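3-hydroxy-3-methylglutaryl-CoA lyase (Acinetobacter baumannii, PDB 6NDS) belongs to the HMGL-like family of TIM-barrel enzymes and binds coenzyme A and a zinc ion. Local coordinates at residues Leu16-Val21 against Asp262-Cys267; Asn108-Ala113 against Asn147-Thr152; Gly155-Gly160 against Pro249-Ala254. All blocks are in the same frame, centred on the assembly; numbering follows the deposited sequence.

Contact 1 (Leu16-Val21 against Asp262-Cys267)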
# COMPACT_ATOMS: atom_id res chain seq x y z
N LEU A 16 -0.93 16.45 10.20
CA LEU A 16 -0.38 15.12 10.45
C LEU A 16 1.12 15.28 10.69
O LEU A 16 1.84 15.81 9.83
CB LEU A 16 -0.68 14.15 9.30
CG LEU A 16 -0.31 12.67 9.54
CD1 LEU A 16 -1.25 11.75 8.74
CD2 LEU A 16 1.13 12.39 9.19
N VAL A 17 1.57 14.81 11.84
CA VAL A 17 2.93 15.03 12.32
C VAL A 17 3.76 13.81 11.92
O VAL A 17 3.67 12.76 12.55
CB VAL A 17 2.95 15.23 13.84
CG1 VAL A 17 4.37 15.44 14.33
CG2 VAL A 17 2.05 16.41 14.24
N VAL A 18 4.60 13.97 10.89
CA VAL A 18 5.41 12.88 10.37
C VAL A 18 6.71 12.79 11.16
O VAL A 18 7.42 13.79 11.29
CB VAL A 18 5.69 13.09 8.87
CG1 VAL A 18 6.56 11.95 8.34
CG2 VAL A 18 4.38 13.18 8.09
N GLN A 19 7.01 11.61 11.70
CA GLN A 19 8.19 11.39 12.53
C GLN A 19 9.08 10.35 11.86
O GLN A 19 8.60 9.30 11.43
CB GLN A 19 7.77 10.96 13.95
CG GLN A 19 6.73 11.94 14.55
CD GLN A 19 6.16 11.54 15.90
OE1 GLN A 19 5.81 12.40 16.70
NE2 GLN A 19 6.02 10.23 16.14
N GLU A 20 10.37 10.65 11.74
CA GLU A 20 11.27 9.88 10.88
C GLU A 20 12.05 8.87 11.71
O GLU A 20 12.64 9.23 12.74
CB GLU A 20 12.22 10.81 10.13
CG GLU A 20 13.28 10.09 9.27
CD GLU A 20 12.68 9.22 8.17
OE1 GLU A 20 11.66 9.62 7.55
OE2 GLU A 20 13.23 8.12 7.92
N VAL A 21 12.04 7.60 11.28
CA VAL A 21 12.74 6.55 12.04
C VAL A 21 13.72 5.75 11.19
O VAL A 21 14.24 4.72 11.65
CB VAL A 21 11.74 5.59 12.73
CG1 VAL A 21 10.78 6.37 13.66
CG2 VAL A 21 10.96 4.75 11.70
N ASP A 262 6.00 8.15 0.64
CA ASP A 262 4.67 7.70 0.24
C ASP A 262 3.60 8.24 1.20
O ASP A 262 2.51 8.63 0.76
CB ASP A 262 4.61 6.17 0.17
CG ASP A 262 5.52 5.58 -0.92
OD1 ASP A 262 6.19 6.35 -1.65
OD2 ASP A 262 5.59 4.33 -1.04
N LEU A 263 3.90 8.28 2.50
CA LEU A 263 2.97 8.88 3.47
C LEU A 263 2.77 10.37 3.20
O LEU A 263 1.63 10.87 3.17
CB LEU A 263 3.49 8.66 4.89
CG LEU A 263 2.81 9.48 5.99
CD1 LEU A 263 1.34 9.10 6.11
CD2 LEU A 263 3.54 9.26 7.33
N VAL A 264 3.86 11.11 3.00
CA VAL A 264 3.75 12.54 2.77
C VAL A 264 3.03 12.81 1.45
O VAL A 264 2.23 13.74 1.36
CB VAL A 264 5.13 13.22 2.81
CG1 VAL A 264 5.03 14.74 2.47
CG2 VAL A 264 5.76 13.04 4.20
N ASN A 265 3.27 11.99 0.42
CA ASN A 265 2.53 12.18 -0.83
C ASN A 265 1.04 11.96 -0.62
O ASN A 265 0.21 12.71 -1.15
CB ASN A 265 3.05 11.23 -1.91
CG ASN A 265 2.30 11.39 -3.22
OD1 ASN A 265 2.46 12.38 -3.94
ND2 ASN A 265 1.43 10.41 -3.53
N MET A 266 0.67 10.93 0.15
CA MET A 266 -0.75 10.70 0.44
C MET A 266 -1.38 11.94 1.08
O MET A 266 -2.46 12.39 0.67
CB MET A 266 -0.90 9.49 1.36
CG MET A 266 -2.37 9.25 1.72
SD MET A 266 -2.68 7.74 2.66
CE MET A 266 -2.15 8.22 4.31
N CYS A 267 -0.72 12.49 2.10
CA CYS A 267 -1.21 13.70 2.76
C CYS A 267 -1.30 14.86 1.79
O CYS A 267 -2.30 15.59 1.78
CB CYS A 267 -0.29 14.07 3.92
SG CYS A 267 -0.32 12.92 5.30
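Leu16, just before the first barrel strand, and Val18 within it pack against Leu263, Val264 and Cys267 of helix 260-270, and no hydrogen bond crosses between the two segments. The contact is the seam of a TIM barrel, where a helix late in the chain lies over the strand that begins it. Two groups of apolar contacts hold it together. At the first, Val18 and Leu263 reach toward each other tip to tip, with CG2 of Val18 4.1 Å from CD2 of Leu263; CG1 of Val18 touches the same methyl, so the valine fork closes on one leucine branch. The side chain of Val264 crosses that of Val18 at about a right angle, its CG2 also 4.1 Å from CG2 of Val18. CG2 of Val18 stands anti to its own carbonyl carbon (chi1 179°, with CG1 anti to N), which lets it meet both helix residues. At the second, sulfur takes the place of a methyl: SG of Cys267 lies 3.8 Å from CD1 of Leu16 and 4.2 Å from CD2, within reach of both leucine branches. Strand 237-240 and helix 223-232 adjoin, Phe238 and Tyr231 packing on Leu16, and Leu224 and Val227 on Leu263. Polar links lie at the flanks: Glu20 OE1 is hydrogen-bonded to Thr260 OG1, at the start of the same helix, while Gln19 bonds to Arg237, Asp239 and Thr213. With five buried residues meeting through methyl groups and a sulfur, the two segments are joined by shape and exclusion of water.

Contact 2 (Asn108-Ala113 against Asn147-Thr152); sequences NLVLSA and NGTVAT
Asn108-Ser112 and Asn147-Ala151 run side by side as neighbouring parallel strands of the TIM barrel, their axes 4.6 Å apart at closest and inclined by 23°. The parallel ladder pairs Asn108 with Asn147 and runs on to Ser112 with Ala151. Leu109 N donates to Asn147 O, Thr149 N to Leu109 O, Ala151 N to Leu111 O and Ala113 N to Ala151 O; the bond from Leu111 N to Thr149 O, at 3.4 Å, is weak. On the face carrying Leu109, Leu111 and Val150, helices 126-140 and 164-176 cover the strands. The other face bears Asn108, Val110, Thr149 and Ala151 and looks into the barrel, where coenzyme A comes within about 4 Å of the Val110 side chain. Here Val110 lies alongside Thr149, its CG2 3.8 Å from Thr149 CB. Asn147 and Asn108 point the same way with their amide planes 70° apart, and Asn147 ND2 bonds Thr183 OG1 on the next strand. With CG anti to the backbone N (chi1 179°), Asn108 carries its amide to Asn147 and Thr149. Its ND2 is held by Glu55 OE2 and by a water shared with Thr149 OG1, which fixes the amide's flip. Two donors grip Asn108 OD1: Thr149 OG1, at 2.7 Å, comes in the carbonyl plane on a lone pair, whereas Asn147 ND2, at 3.1 Å, sits above that plane.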
# COMPACT_ATOMS: atom_id res chain seq x y z
N ASN A 108 13.06 6.77 24.14
CA ASN A 108 11.93 5.94 23.73
C ASN A 108 12.08 4.55 24.34
O ASN A 108 12.87 3.73 23.86
CB ASN A 108 11.84 5.87 22.21
CG ASN A 108 10.70 5.02 21.73
OD1 ASN A 108 9.72 4.82 22.46
ND2 ASN A 108 10.80 4.50 20.50
N LEU A 109 11.34 4.31 25.42
CA LEU A 109 11.34 3.02 26.09
C LEU A 109 10.46 2.05 25.30
O LEU A 109 9.39 2.42 24.82
CB LEU A 109 10.79 3.15 27.51
CG LEU A 109 11.15 4.36 28.37
CD1 LEU A 109 10.67 4.16 29.80
CD2 LEU A 109 12.62 4.64 28.36
N VAL A 110 10.92 0.80 25.17
CA VAL A 110 10.20 -0.17 24.35
C VAL A 110 10.04 -1.50 25.08
O VAL A 110 11.02 -2.05 25.59
CB VAL A 110 10.90 -0.41 23.00
CG1 VAL A 110 10.14 -1.47 22.18
CG2 VAL A 110 11.00 0.89 22.21
N LEU A 111 8.82 -2.02 25.11
CA LEU A 111 8.57 -3.42 25.42
C LEU A 111 7.46 -3.91 24.49
O LEU A 111 6.79 -3.12 23.83
CB LEU A 111 8.23 -3.64 26.90
CG LEU A 111 6.77 -3.60 27.33
CD1 LEU A 111 6.65 -4.07 28.79
CD2 LEU A 111 6.14 -2.22 27.15
N SER A 112 7.28 -5.24 24.42
CA SER A 112 6.25 -5.84 23.58
C SER A 112 5.06 -6.29 24.42
O SER A 112 5.22 -6.77 25.54
CB SER A 112 6.81 -7.03 22.80
OG SER A 112 7.92 -6.64 22.02
N ALA A 113 3.85 -6.15 23.86
CA ALA A 113 2.67 -6.69 24.53
C ALA A 113 2.68 -8.21 24.56
O ALA A 113 2.01 -8.82 25.40
CB ALA A 113 1.39 -6.20 23.83
N ASN A 147 9.23 8.61 26.06
CA ASN A 147 8.15 8.05 25.27
C ASN A 147 8.04 6.58 25.65
O ASN A 147 9.06 5.92 25.84
CB ASN A 147 8.43 8.19 23.78
CG ASN A 147 7.24 7.83 22.91
OD1 ASN A 147 6.35 8.66 22.69
ND2 ASN A 147 7.22 6.59 22.39
N GLY A 148 6.81 6.07 25.76
CA GLY A 148 6.62 4.66 26.05
C GLY A 148 6.02 3.93 24.86
O GLY A 148 4.91 4.25 24.43
N THR A 149 6.74 2.94 24.32
CA THR A 149 6.26 2.17 23.18
C THR A 149 5.72 0.82 23.62
O THR A 149 6.33 0.13 24.45
CB THR A 149 7.38 1.95 22.15
OG1 THR A 149 7.75 3.20 21.56
CG2 THR A 149 6.93 1.00 21.03
N VAL A 150 4.58 0.44 23.06
CA VAL A 150 4.06 -0.91 23.18
C VAL A 150 4.18 -1.55 21.81
O VAL A 150 3.42 -1.20 20.89
CB VAL A 150 2.61 -0.93 23.68
CG1 VAL A 150 2.16 -2.37 23.92
CG2 VAL A 150 2.45 -0.08 24.93
N ALA A 151 5.15 -2.46 21.66
CA ALA A 151 5.31 -3.23 20.43
C ALA A 151 4.30 -4.39 20.39
O ALA A 151 3.65 -4.71 21.38
CB ALA A 151 6.74 -3.75 20.30
N THR A 152 4.17 -5.00 19.21
CA THR A 152 3.18 -6.03 18.90
C THR A 152 1.79 -5.67 19.44
O THR A 152 1.06 -6.54 19.92
CB THR A 152 3.62 -7.42 19.40
OG1 THR A 152 3.71 -7.45 20.83
CG2 THR A 152 4.98 -7.80 18.82
O HOH W 1 8.68 3.35 18.93

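Contact 3 (Gly155-Gly160 against Pro249-Ala254)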
# COMPACT_ATOMS: atom_id res chain seq x y z
N GLY A 155 -0.94 -7.60 17.22
CA GLY A 155 -0.70 -9.00 16.93
C GLY A 155 0.79 -9.27 16.98
O GLY A 155 1.62 -8.37 16.89
N CYS A 156 1.13 -10.55 17.14
CA CYS A 156 2.49 -11.01 17.34
C CYS A 156 2.82 -12.12 16.35
O CYS A 156 2.00 -13.02 16.13
CB CYS A 156 2.66 -11.53 18.78
SG CYS A 156 4.22 -12.38 19.10
N PRO A 157 4.02 -12.09 15.74
CA PRO A 157 4.39 -13.16 14.81
C PRO A 157 4.57 -14.52 15.47
O PRO A 157 4.59 -15.54 14.77
CB PRO A 157 5.71 -12.66 14.21
CG PRO A 157 6.29 -11.77 15.29
CD PRO A 157 5.09 -11.09 15.91
N PHE A 158 4.72 -14.57 16.80
CA PHE A 158 4.82 -15.83 17.53
C PHE A 158 3.49 -16.28 18.11
O PHE A 158 3.10 -17.44 17.96
CB PHE A 158 5.84 -15.72 18.67
CG PHE A 158 7.23 -15.35 18.22
CD1 PHE A 158 7.99 -16.26 17.50
CD2 PHE A 158 7.78 -14.13 18.57
CE1 PHE A 158 9.29 -15.94 17.11
CE2 PHE A 158 9.07 -13.79 18.17
CZ PHE A 158 9.82 -14.70 17.45
N GLU A 159 2.80 -15.37 18.81
CA GLU A 159 1.61 -15.72 19.57
C GLU A 159 0.32 -15.54 18.78
O GLU A 159 -0.69 -16.15 19.13
CB GLU A 159 1.55 -14.87 20.85
CG GLU A 159 2.71 -15.14 21.82
CD GLU A 159 2.56 -14.45 23.18
OE1 GLU A 159 1.56 -13.71 23.36
OE2 GLU A 159 3.43 -14.64 24.05
N GLY A 160 0.35 -14.74 17.73
CA GLY A 160 -0.86 -14.46 16.96
C GLY A 160 -1.64 -13.29 17.56
O GLY A 160 -1.10 -12.19 17.67
N PRO A 249 15.03 -7.39 13.51
CA PRO A 249 15.67 -8.69 13.22
C PRO A 249 15.18 -9.83 14.08
O PRO A 249 15.39 -10.99 13.72
CB PRO A 249 17.16 -8.41 13.47
CG PRO A 249 17.29 -6.90 13.46
CD PRO A 249 15.99 -6.39 14.00
N PHE A 250 14.53 -9.55 15.21
CA PHE A 250 14.06 -10.58 16.12
C PHE A 250 12.56 -10.81 16.04
O PHE A 250 12.03 -11.65 16.77
CB PHE A 250 14.49 -10.24 17.56
CG PHE A 250 15.97 -10.10 17.72
CD1 PHE A 250 16.79 -11.22 17.69
CD2 PHE A 250 16.56 -8.85 17.86
CE1 PHE A 250 18.17 -11.10 17.83
CE2 PHE A 250 17.94 -8.72 17.99
CZ PHE A 250 18.74 -9.85 17.97
N ALA A 251 11.86 -10.09 15.15
CA ALA A 251 10.49 -10.41 14.81
C ALA A 251 10.49 -11.10 13.45
O ALA A 251 10.71 -10.43 12.43
CB ALA A 251 9.63 -9.15 14.78
N PRO A 252 10.27 -12.42 13.38
CA PRO A 252 10.51 -13.14 12.12
C PRO A 252 9.64 -12.63 10.99
O PRO A 252 8.44 -12.38 11.16
CB PRO A 252 10.16 -14.60 12.48
CG PRO A 252 10.16 -14.65 13.97
CD PRO A 252 9.72 -13.29 14.42
N GLY A 253 10.25 -12.47 9.82
CA GLY A 253 9.54 -11.95 8.67
C GLY A 253 9.18 -10.49 8.74
O GLY A 253 8.38 -10.02 7.93
N ALA A 254 9.74 -9.74 9.70
CA ALA A 254 9.48 -8.31 9.75
C ALA A 254 10.00 -7.64 8.48
O ALA A 254 10.93 -8.13 7.84
CB ALA A 254 10.12 -7.69 10.99
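Phe158 sets the end of its ring against Pro252, the two side chains crossing at about a right angle. Its CG stands anti to the carbonyl carbon (chi1 -59°), which sends the ring toward the proline. The nearest approach is from the far ring carbon, with CZ of Phe158 3.3 Å from CD of Pro252, a tight contact. CG of Pro252 lies 3.5 Å from both CZ and CE1 of Phe158, so that the CD-CG side of the proline ring bears on one end of the aromatic. The carbonyl oxygen of Phe250 meets the edge of the same ring near its plane, 3.8 Å from CZ of Phe158. Pro157 also crosses Pro252 at about a right angle, pressing its CG to 3.9 Å from CD of Pro252 and lying loosely against CB of Ala251. Each loop is braced from within. SG of Cys156 accepts from the backbone N of Phe158 and of Glu159, and Cys156 exchanges backbone hydrogen bonds with Gly160 in both directions. In the other segment, a type II turn runs from Ala251 to Ala254, with Pro252 and Gly253 at its corners. The Phe250 side chain leads away and comes within about 4 Å of coenzyme A. His310 of the second subunit packs on both Pro157 and Pro252. At the C-terminal ends of the barrel strands, the mouth of the TIM barrel, the contact ties the beta-alpha loop between strand 145-151 and helix 164-176 to that between strand 237-240 and helix 260-270, with helix 115-122 beside both through Thr116, His117 and Asn121.

In the fold
All three contacts belong to one TIM barrel. Contact 1 closes the longest loop of chain, joining the start of the barrel to late helix 260-270, and contacts 2 and 3 are nested inside it, one after the other. Contacts 1 and 2 reach the same parallel sheet on opposite sides of the chain's centre, their own centres 21 Å apart; contact 2 pairs two adjacent wall strands. Contact 3 joins loops beyond the C-terminal strand ends, its centre 15 Å from that of contact 2 and 25 Å from that of contact 1. Contacts 2 and 3 thus put wall and mouth of the barrel beside coenzyme A, whereas contacts 1 and 3 both touch the second subunit.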